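PDB 4HTL: beta-glucoside kinase from Listeria monocytogenes, which catalyses the ATP-dependent phosphorylation of cellobiose to cellobiose-6'-phosphate and may also regulate transcription of the cellobiose-PTS operon. Local coordinates for residues Q42-A45 with E46-V49; H259-E262 with S263-L266; P169-T173 with L174-T178; V20-P23 with H24-I28. All blocks are in the same frame, centred on the assembly; numbering follows the deposited sequence.

Interaction 1 of 4, residues Q42-A45 with E46-V49; sequences QILA and EMKV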
# COMPACT_ATOMS: atom_id res chain seq x y z
N GLN A 42 18.00 -21.46 -20.59
CA GLN A 42 18.76 -22.30 -19.68
C GLN A 42 17.84 -22.78 -18.55
O GLN A 42 17.88 -23.93 -18.17
CB GLN A 42 19.95 -21.54 -19.11
CG GLN A 42 20.94 -22.41 -18.35
CD GLN A 42 21.55 -23.49 -19.23
OE1 GLN A 42 21.75 -23.30 -20.43
NE2 GLN A 42 21.82 -24.64 -18.64
N ILE A 43 16.99 -21.89 -18.03
CA ILE A 43 16.09 -22.29 -16.97
C ILE A 43 15.15 -23.40 -17.44
O ILE A 43 14.93 -24.38 -16.70
CB ILE A 43 15.26 -21.10 -16.39
CG1 ILE A 43 16.18 -20.13 -15.63
CG2 ILE A 43 14.10 -21.60 -15.53
CD1 ILE A 43 15.60 -18.75 -15.44
N LEU A 44 14.61 -23.27 -18.66
CA LEU A 44 13.71 -24.29 -19.17
C LEU A 44 14.44 -25.61 -19.34
O LEU A 44 13.87 -26.71 -19.10
CB LEU A 44 13.07 -23.84 -20.46
CG LEU A 44 12.15 -22.61 -20.35
CD1 LEU A 44 11.79 -22.15 -21.75
CD2 LEU A 44 10.91 -22.96 -19.54
N ALA A 45 15.70 -25.53 -19.73
CA ALA A 45 16.53 -26.73 -19.95
C ALA A 45 16.78 -27.45 -18.61
O ALA A 45 16.55 -28.67 -18.49
CB ALA A 45 17.83 -26.34 -20.59
N GLU A 46 17.17 -26.68 -17.59
CA GLU A 46 17.35 -27.23 -16.24
C GLU A 46 16.06 -27.86 -15.72
O GLU A 46 16.09 -28.93 -15.09
CB GLU A 46 17.83 -26.16 -15.28
CG GLU A 46 19.17 -25.51 -15.57
CD GLU A 46 20.37 -26.34 -15.23
OE1 GLU A 46 20.23 -27.40 -14.53
OE2 GLU A 46 21.48 -25.89 -15.63
N MSE A 47 14.92 -27.23 -15.98
CA MSE A 47 13.64 -27.82 -15.58
C MSE A 47 13.40 -29.18 -16.23
O MSE A 47 13.01 -30.15 -15.54
CB MSE A 47 12.48 -26.89 -15.92
CG MSE A 47 12.44 -25.70 -15.03
SE MSE A 47 11.11 -24.41 -15.56
CE MSE A 47 11.08 -23.38 -13.97
N LYS A 48 13.59 -29.24 -17.55
CA LYS A 48 13.39 -30.48 -18.29
C LYS A 48 14.27 -31.60 -17.74
O LYS A 48 13.81 -32.75 -17.57
CB LYS A 48 13.69 -30.28 -19.79
CG LYS A 48 12.50 -29.83 -20.57
CD LYS A 48 12.80 -29.76 -22.06
CE LYS A 48 12.60 -31.10 -22.74
NZ LYS A 48 11.17 -31.52 -22.75
N VAL A 49 15.52 -31.27 -17.45
CA VAL A 49 16.49 -32.26 -16.94
C VAL A 49 16.05 -32.74 -15.54
O VAL A 49 16.02 -33.95 -15.29
CB VAL A 49 17.94 -31.69 -16.93
CG1 VAL A 49 18.90 -32.57 -16.12
CG2 VAL A 49 18.44 -31.50 -18.37

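Interaction 2 of 4, residues H259-E262 with S263-L266; sequences HHME and SFGL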
# COMPACT_ATOMS: atom_id res chain seq x y z
N HIS A 259 16.04 0.72 16.66
CA HIS A 259 16.71 1.90 17.24
C HIS A 259 16.48 3.12 16.34
O HIS A 259 15.97 4.18 16.76
CB HIS A 259 18.20 1.58 17.42
CG HIS A 259 18.99 2.67 18.04
ND1 HIS A 259 19.01 2.91 19.39
CD2 HIS A 259 19.88 3.57 17.47
CE1 HIS A 259 19.88 3.91 19.63
NE2 HIS A 259 20.42 4.30 18.47
N HIS A 260 16.80 2.96 15.07
CA HIS A 260 16.61 4.05 14.11
C HIS A 260 15.17 4.51 14.01
O HIS A 260 14.87 5.71 13.85
CB HIS A 260 17.13 3.59 12.74
CG HIS A 260 17.77 4.67 11.96
ND1 HIS A 260 19.07 5.07 12.17
CD2 HIS A 260 17.29 5.42 10.90
CE1 HIS A 260 19.37 6.04 11.30
NE2 HIS A 260 18.29 6.26 10.51
N MSE A 261 14.24 3.54 14.08
CA MSE A 261 12.81 3.81 14.05
C MSE A 261 12.28 4.59 15.24
O MSE A 261 11.18 5.13 15.17
CB MSE A 261 12.00 2.51 13.90
CG MSE A 261 11.95 1.93 12.52
SE MSE A 261 11.08 3.02 11.17
CE MSE A 261 9.20 2.99 11.70
N GLU A 262 13.08 4.80 16.26
CA GLU A 262 12.64 5.64 17.38
C GLU A 262 12.37 7.09 16.95
O GLU A 262 11.57 7.79 17.58
CB GLU A 262 13.68 5.58 18.52
CG GLU A 262 13.72 4.18 19.14
CD GLU A 262 14.57 4.06 20.39
OE1 GLU A 262 15.12 5.05 20.82
OE2 GLU A 262 14.71 2.93 20.91
N SER A 263 12.97 7.50 15.81
CA SER A 263 12.76 8.84 15.27
C SER A 263 11.51 8.91 14.37
O SER A 263 11.14 10.01 13.93
CB SER A 263 13.95 9.30 14.50
OG SER A 263 15.12 9.40 15.28
N PHE A 264 10.86 7.76 14.15
CA PHE A 264 9.79 7.63 13.15
C PHE A 264 8.51 7.13 13.75
O PHE A 264 7.43 7.75 13.55
CB PHE A 264 10.25 6.76 11.95
CG PHE A 264 11.36 7.39 11.18
CD1 PHE A 264 11.08 8.23 10.13
CD2 PHE A 264 12.70 7.14 11.49
CE1 PHE A 264 12.09 8.85 9.42
CE2 PHE A 264 13.71 7.75 10.77
CZ PHE A 264 13.41 8.61 9.74
N GLY A 265 8.64 6.02 14.45
CA GLY A 265 7.57 5.42 15.21
C GLY A 265 7.00 4.18 14.54
O GLY A 265 6.33 4.26 13.52
N LEU A 266 7.28 3.02 15.11
CA LEU A 266 6.69 1.78 14.62
C LEU A 266 5.17 1.72 14.72
O LEU A 266 4.55 0.92 14.02
CB LEU A 266 7.32 0.55 15.30
CG LEU A 266 8.71 0.16 14.77
CD1 LEU A 266 9.43 -0.74 15.76
CD2 LEU A 266 8.60 -0.46 13.36
O HOH W 1 16.72 7.58 14.06

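Interaction 3 of 4, residues P169-T173 with L174-T178; sequences PGKYT and LNETT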
# COMPACT_ATOMS: atom_id res chain seq x y z
N PRO A 169 12.88 8.43 -12.74
CA PRO A 169 12.35 8.33 -11.39
C PRO A 169 12.95 7.20 -10.56
O PRO A 169 13.08 7.36 -9.34
CB PRO A 169 10.85 8.14 -11.59
CG PRO A 169 10.66 7.90 -13.03
CD PRO A 169 11.81 8.49 -13.75
N GLY A 170 13.35 6.12 -11.21
CA GLY A 170 13.90 4.97 -10.51
C GLY A 170 15.09 5.34 -9.66
O GLY A 170 15.32 4.70 -8.62
N LYS A 171 15.83 6.38 -10.07
CA LYS A 171 17.04 6.77 -9.37
C LYS A 171 16.75 7.27 -7.94
O LYS A 171 17.64 7.34 -7.12
CB LYS A 171 17.79 7.79 -10.17
CG LYS A 171 18.52 7.16 -11.37
CD LYS A 171 19.41 8.13 -12.13
CE LYS A 171 20.40 7.44 -13.05
NZ LYS A 171 21.33 8.42 -13.74
N TYR A 172 15.49 7.66 -7.68
CA TYR A 172 15.06 8.23 -6.41
C TYR A 172 14.24 7.24 -5.56
O TYR A 172 13.64 7.61 -4.49
CB TYR A 172 14.29 9.51 -6.66
CG TYR A 172 15.03 10.45 -7.53
CD1 TYR A 172 16.08 11.21 -7.04
CD2 TYR A 172 14.77 10.50 -8.92
CE1 TYR A 172 16.77 12.07 -7.86
CE2 TYR A 172 15.50 11.34 -9.74
CZ TYR A 172 16.53 12.09 -9.22
OH TYR A 172 17.23 12.99 -10.03
N THR A 173 14.26 5.99 -5.99
CA THR A 173 13.50 4.90 -5.35
C THR A 173 14.40 3.98 -4.54
O THR A 173 15.62 3.91 -4.78
CB THR A 173 12.68 4.08 -6.36
OG1 THR A 173 13.56 3.28 -7.18
CG2 THR A 173 11.80 4.96 -7.19
N LEU A 174 13.81 3.28 -3.58
CA LEU A 174 14.55 2.35 -2.68
C LEU A 174 15.42 1.39 -3.48
O LEU A 174 16.56 1.13 -3.08
CB LEU A 174 13.61 1.58 -1.78
CG LEU A 174 12.86 2.39 -0.69
CD1 LEU A 174 11.72 1.56 -0.06
CD2 LEU A 174 13.83 2.95 0.38
N ASN A 175 14.90 0.89 -4.61
CA ASN A 175 15.68 -0.03 -5.47
C ASN A 175 17.06 0.49 -5.82
O ASN A 175 17.98 -0.31 -6.05
CB ASN A 175 14.94 -0.32 -6.77
CG ASN A 175 13.90 -1.43 -6.63
OD1 ASN A 175 14.11 -2.38 -5.89
ND2 ASN A 175 12.81 -1.36 -7.41
N GLU A 176 17.14 1.80 -6.02
CA GLU A 176 18.37 2.45 -6.40
C GLU A 176 19.07 3.29 -5.35
O GLU A 176 20.15 3.84 -5.63
CB GLU A 176 18.17 3.23 -7.72
CG GLU A 176 17.58 2.34 -8.80
CD GLU A 176 17.54 2.94 -10.20
OE1 GLU A 176 18.50 3.65 -10.56
OE2 GLU A 176 16.55 2.65 -10.95
N THR A 177 18.48 3.43 -4.16
CA THR A 177 19.11 4.21 -3.07
C THR A 177 19.41 3.42 -1.82
O THR A 177 20.20 3.87 -1.00
CB THR A 177 18.16 5.36 -2.62
OG1 THR A 177 16.96 4.84 -2.04
CG2 THR A 177 17.79 6.25 -3.83
N THR A 178 18.70 2.30 -1.62
CA THR A 178 18.64 1.64 -0.33
C THR A 178 18.71 0.11 -0.43
O THR A 178 17.72 -0.60 -0.20
CB THR A 178 17.41 2.12 0.44
OG1 THR A 178 17.31 3.56 0.36
CG2 THR A 178 17.38 1.65 1.88
O HOH W 2 20.19 6.41 -6.93
O HOH W 3 12.63 1.34 -8.82

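Interaction 4 of 4, residues V20-P23 with H24-I28; sequences VVLP and HGEII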
# COMPACT_ATOMS: atom_id res chain seq x y z
N VAL A 20 11.81 -31.84 -4.75
CA VAL A 20 10.62 -32.68 -4.74
C VAL A 20 10.07 -32.51 -3.32
O VAL A 20 10.79 -32.69 -2.33
CB VAL A 20 10.93 -34.15 -5.04
CG1 VAL A 20 9.67 -35.03 -4.83
CG2 VAL A 20 11.52 -34.29 -6.46
N VAL A 21 8.81 -32.10 -3.26
CA VAL A 21 8.20 -31.64 -2.04
C VAL A 21 6.91 -32.44 -1.83
O VAL A 21 6.10 -32.65 -2.77
CB VAL A 21 7.90 -30.13 -2.09
CG1 VAL A 21 7.51 -29.58 -0.71
CG2 VAL A 21 9.10 -29.38 -2.67
N LEU A 22 6.72 -32.87 -0.60
CA LEU A 22 5.50 -33.55 -0.21
C LEU A 22 4.49 -32.48 0.22
O LEU A 22 4.89 -31.36 0.59
CB LEU A 22 5.78 -34.54 0.93
CG LEU A 22 6.84 -35.63 0.66
CD1 LEU A 22 7.01 -36.55 1.87
CD2 LEU A 22 6.46 -36.45 -0.58
N PRO A 23 3.19 -32.80 0.18
CA PRO A 23 2.18 -31.78 0.45
C PRO A 23 2.23 -31.08 1.81
O PRO A 23 1.57 -30.05 1.94
CB PRO A 23 0.86 -32.53 0.25
CG PRO A 23 1.20 -33.68 -0.64
CD PRO A 23 2.57 -34.09 -0.20
N HIS A 24 3.01 -31.61 2.78
CA HIS A 24 3.17 -31.00 4.12
C HIS A 24 4.45 -30.18 4.28
O HIS A 24 4.75 -29.67 5.37
CB HIS A 24 3.05 -32.08 5.20
CG HIS A 24 4.27 -32.98 5.36
ND1 HIS A 24 4.98 -33.03 6.50
CD2 HIS A 24 4.84 -33.92 4.49
CE1 HIS A 24 5.97 -33.93 6.37
NE2 HIS A 24 5.89 -34.48 5.14
N GLY A 25 5.21 -30.05 3.19
CA GLY A 25 6.37 -29.14 3.13
C GLY A 25 7.71 -29.82 3.37
O GLY A 25 8.77 -29.14 3.41
N GLU A 26 7.67 -31.14 3.58
CA GLU A 26 8.90 -31.93 3.65
C GLU A 26 9.50 -31.98 2.24
O GLU A 26 8.84 -32.39 1.26
CB GLU A 26 8.66 -33.34 4.19
CG GLU A 26 9.97 -34.13 4.28
CD GLU A 26 9.78 -35.53 4.77
OE1 GLU A 26 8.64 -35.90 5.15
OE2 GLU A 26 10.79 -36.26 4.76
N ILE A 27 10.73 -31.50 2.12
CA ILE A 27 11.44 -31.47 0.85
C ILE A 27 12.40 -32.65 0.83
O ILE A 27 13.41 -32.64 1.54
CB ILE A 27 12.20 -30.14 0.68
CG1 ILE A 27 11.20 -29.00 0.62
CG2 ILE A 27 13.03 -30.14 -0.60
CD1 ILE A 27 11.84 -27.63 0.56
N ILE A 28 12.08 -33.65 0.01
CA ILE A 28 12.74 -34.96 0.08
C ILE A 28 13.93 -35.07 -0.86
O ILE A 28 14.75 -35.97 -0.70
CB ILE A 28 11.73 -36.14 -0.10
CG1 ILE A 28 11.14 -36.18 -1.49
CG2 ILE A 28 10.60 -36.05 0.93
CD1 ILE A 28 10.36 -37.45 -1.81

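Interaction 1 of 4, residues Q42-A45 with E46-V49
Gln42 O accepts the backbone N-H of Glu46 at 2.9 Å, and the bond is almost straight, 173° at the hydrogen. The aliphatic CG of Glu46 lies against the same oxygen, 3.3 Å from Gln42 O. Three more bonds of the same kind follow: Met47 N to Ile43 O, Lys48 N to Leu44 O and Val49 N to Ala45 O. They are the regular i to i+4 bonds of helix 40-52.

A side-chain bond lies beside the first of these bonds. Gln42 NE2 donates to Glu46 OE2 over a long 3.3 Å. The oxygen lies in the amide plane, but the donor meets it on its anti side, 34° out of the carboxylate plane. Both chains bend at chi2, and this brings their ends together. Gln42 has a second conformer, so this link is probably not constant.

On the buried side, Ile43 and Met47, a selenomethionine, run side by side. Ile43 CG2 touches Met47 CE at 3.8 Å. Leu44 CD2 approaches Met47 SE more loosely, at 4.2 Å. Ile43 and Met47 pack on Ile11 of strand 6-11, a residue of the ATP site by similarity. Leu44 faces Trp92 of helix 89-97, and Lys48 reaches Glu96 in a salt bridge.

The helix is thus amphipathic: its apolar side packs on strand 6-11 and helix 89-97, while the long amide-carboxylate bond adds a modest polar link along its more exposed side.

Interaction 2 of 4, residues H259-E262 with S263-L266
The Phe264 ring meets His260 O in its plane, at the ring edge, with Phe264 CD2 3.5 Å from that oxygen. Met261 CA also lies at this edge. The selenium of Met261, a selenomethionine, stands obliquely to the ring, 5.2 Å from its centroid and 50° off the normal, in a Met-aromatic contact. In the conformer described, one face of the His260 ring carries a water over its centre. This water donates to His260 O at 2.6 Å and also bonds Ser263 OG.

These groups sit where helix 253-261 gives way to the loop before strand 270-273. Met261 O is gripped twice. Gly265 N comes nearly in line with the carbonyl of Met261, 2.8 Å from its O, and Phe264 N reaches it from above the carbonyl plane. Ser263 N makes a longer bond to His260 O, 3.3 Å. Gly265 has a positive phi (105°), a backbone shape that glycine takes up readily.

The bend at chi2 (-63°) brings Met261 SE to Phe264 CB. The further bend at chi3 carries Met261 CE toward Leu266 CD2, 3.9 Å away. His260 NE2 bonds Thr223 of helix 212-236, and Phe264 packs on Pro164 of the second subunit.

Interaction 3 of 4, residues P169-T173 with L174-T178
Thr173 O takes the backbone N-H of Glu176 at 2.9 Å, from above its carbonyl plane. Thr177 N adds a weak bond to the same oxygen. Thr173 is the N-cap residue of the short helix 174-177. Its hydroxyl turns back to the preceding 3-10 turn: Thr173 OG1 donates to Gly170 O at 2.7 Å, and that oxygen also accepts Thr173 N. With chi1 at 72°, OG1 sits between the backbone N and the carbonyl carbon, facing Gly170.

Two waters bridge the segments. One donates to both Lys171 O and Glu176 O. The other donates to Thr173 OG1 and accepts from Asn175 ND2.

The Glu176 chain runs extended past the 3-10 turn. Glu176 CD lies 3.2 Å from Gly170 O, and Glu176 OE1 comes within 3.6 Å of Lys171 CG. The carboxylate is drawn to Arg168 in a salt bridge through OE2, while Lys171 NZ stays 6.4 Å from Glu176 OE1. Thr177 CG2 rests against Lys171 O at 3.5 Å.

The unit follows strand 144-145 after a long loop. Asn175 OD1 bonds Ile135 N of strand 135-141, Thr178 leans on Phe221 and Ile225 of helix 212-236, and Thr173 packs on Tyr230 of the second subunit.

Interaction 4 of 4, residues V20-P23 with H24-I28
A beta hairpin joins strands 15-21 and 27-34, and this contact is its closing end. A type I turn from Leu22 to Gly25 with a G1 beta bulge reverses the chain; Gly25 and Glu26 lie opposite Leu22. Gly25 N donates to Leu22 O at 2.9 Å, from above the carbonyl plane. The positive phi of Gly25 (98°) is the left-handed conformation in which this bulge commonly has glycine.

Two backbone bonds bracket the Val21-Ile27 pair: Leu22 N to Glu26 O toward the turn, nearly straight at 176°, and Ile28 N to Val20 O beyond it, at 2.8 Å. Val21 and Ile27 form an antiparallel non-hydrogen-bonded pair. Their side chains point the same way, and Val21 CG2 meets Ile27 CG1 at 3.9 Å.

The other side of the hairpin carries Val20, Leu22 and Ile28. Leu22 and Ile28 cross at about a right angle, with Leu22 CD1 3.7 Å from Ile28 CG2. Chi1 of Ile28 is 67°, which turns its CG1 to Val20 CG1, 3.8 Å away.

Near the turn the edge of the His24 ring meets Leu22, with His24 CD2 3.7 Å from Leu22 CB. His24 NE2 donates at 3.1 Å to the anti lone pair of Glu26 OE1, which lies close to the ring plane. This bond ties His24 of the turn to the residue just after it, in the conformer described; His24 has a second one.

The hairpin lies at one edge of the five-stranded sheet, with 27-34 outermost. The backbone of Val21 is hydrogen-bonded to that of Ile6 in the neighbouring strand 6-11. Val21, Pro23 and Ile27 pack on helix 280-293 through Val286, Leu290 and Leu283.

Overall arrangement
All four contacts are local, and none touches another. Interaction 4 lies in the five-stranded sheet and interaction 1 in a helix packed against it: the hairpin supplies two of the strands, and helix 40-52 follows strand 27-34. Their centres are about 21 Å apart. Both combine buried aliphatic groups with exposed polar ones, and each comes near a residue of the ATP site by similarity. The centres of interactions 2 and 3 are about 22 Å apart, and both contacts touch helix 212-236 and the second subunit. Interaction 2 is a surface contact at a helix end; interaction 3, partly buried, lies at a helix start. Bridging waters appear in these two, where regular backbone pairing gives way to turns.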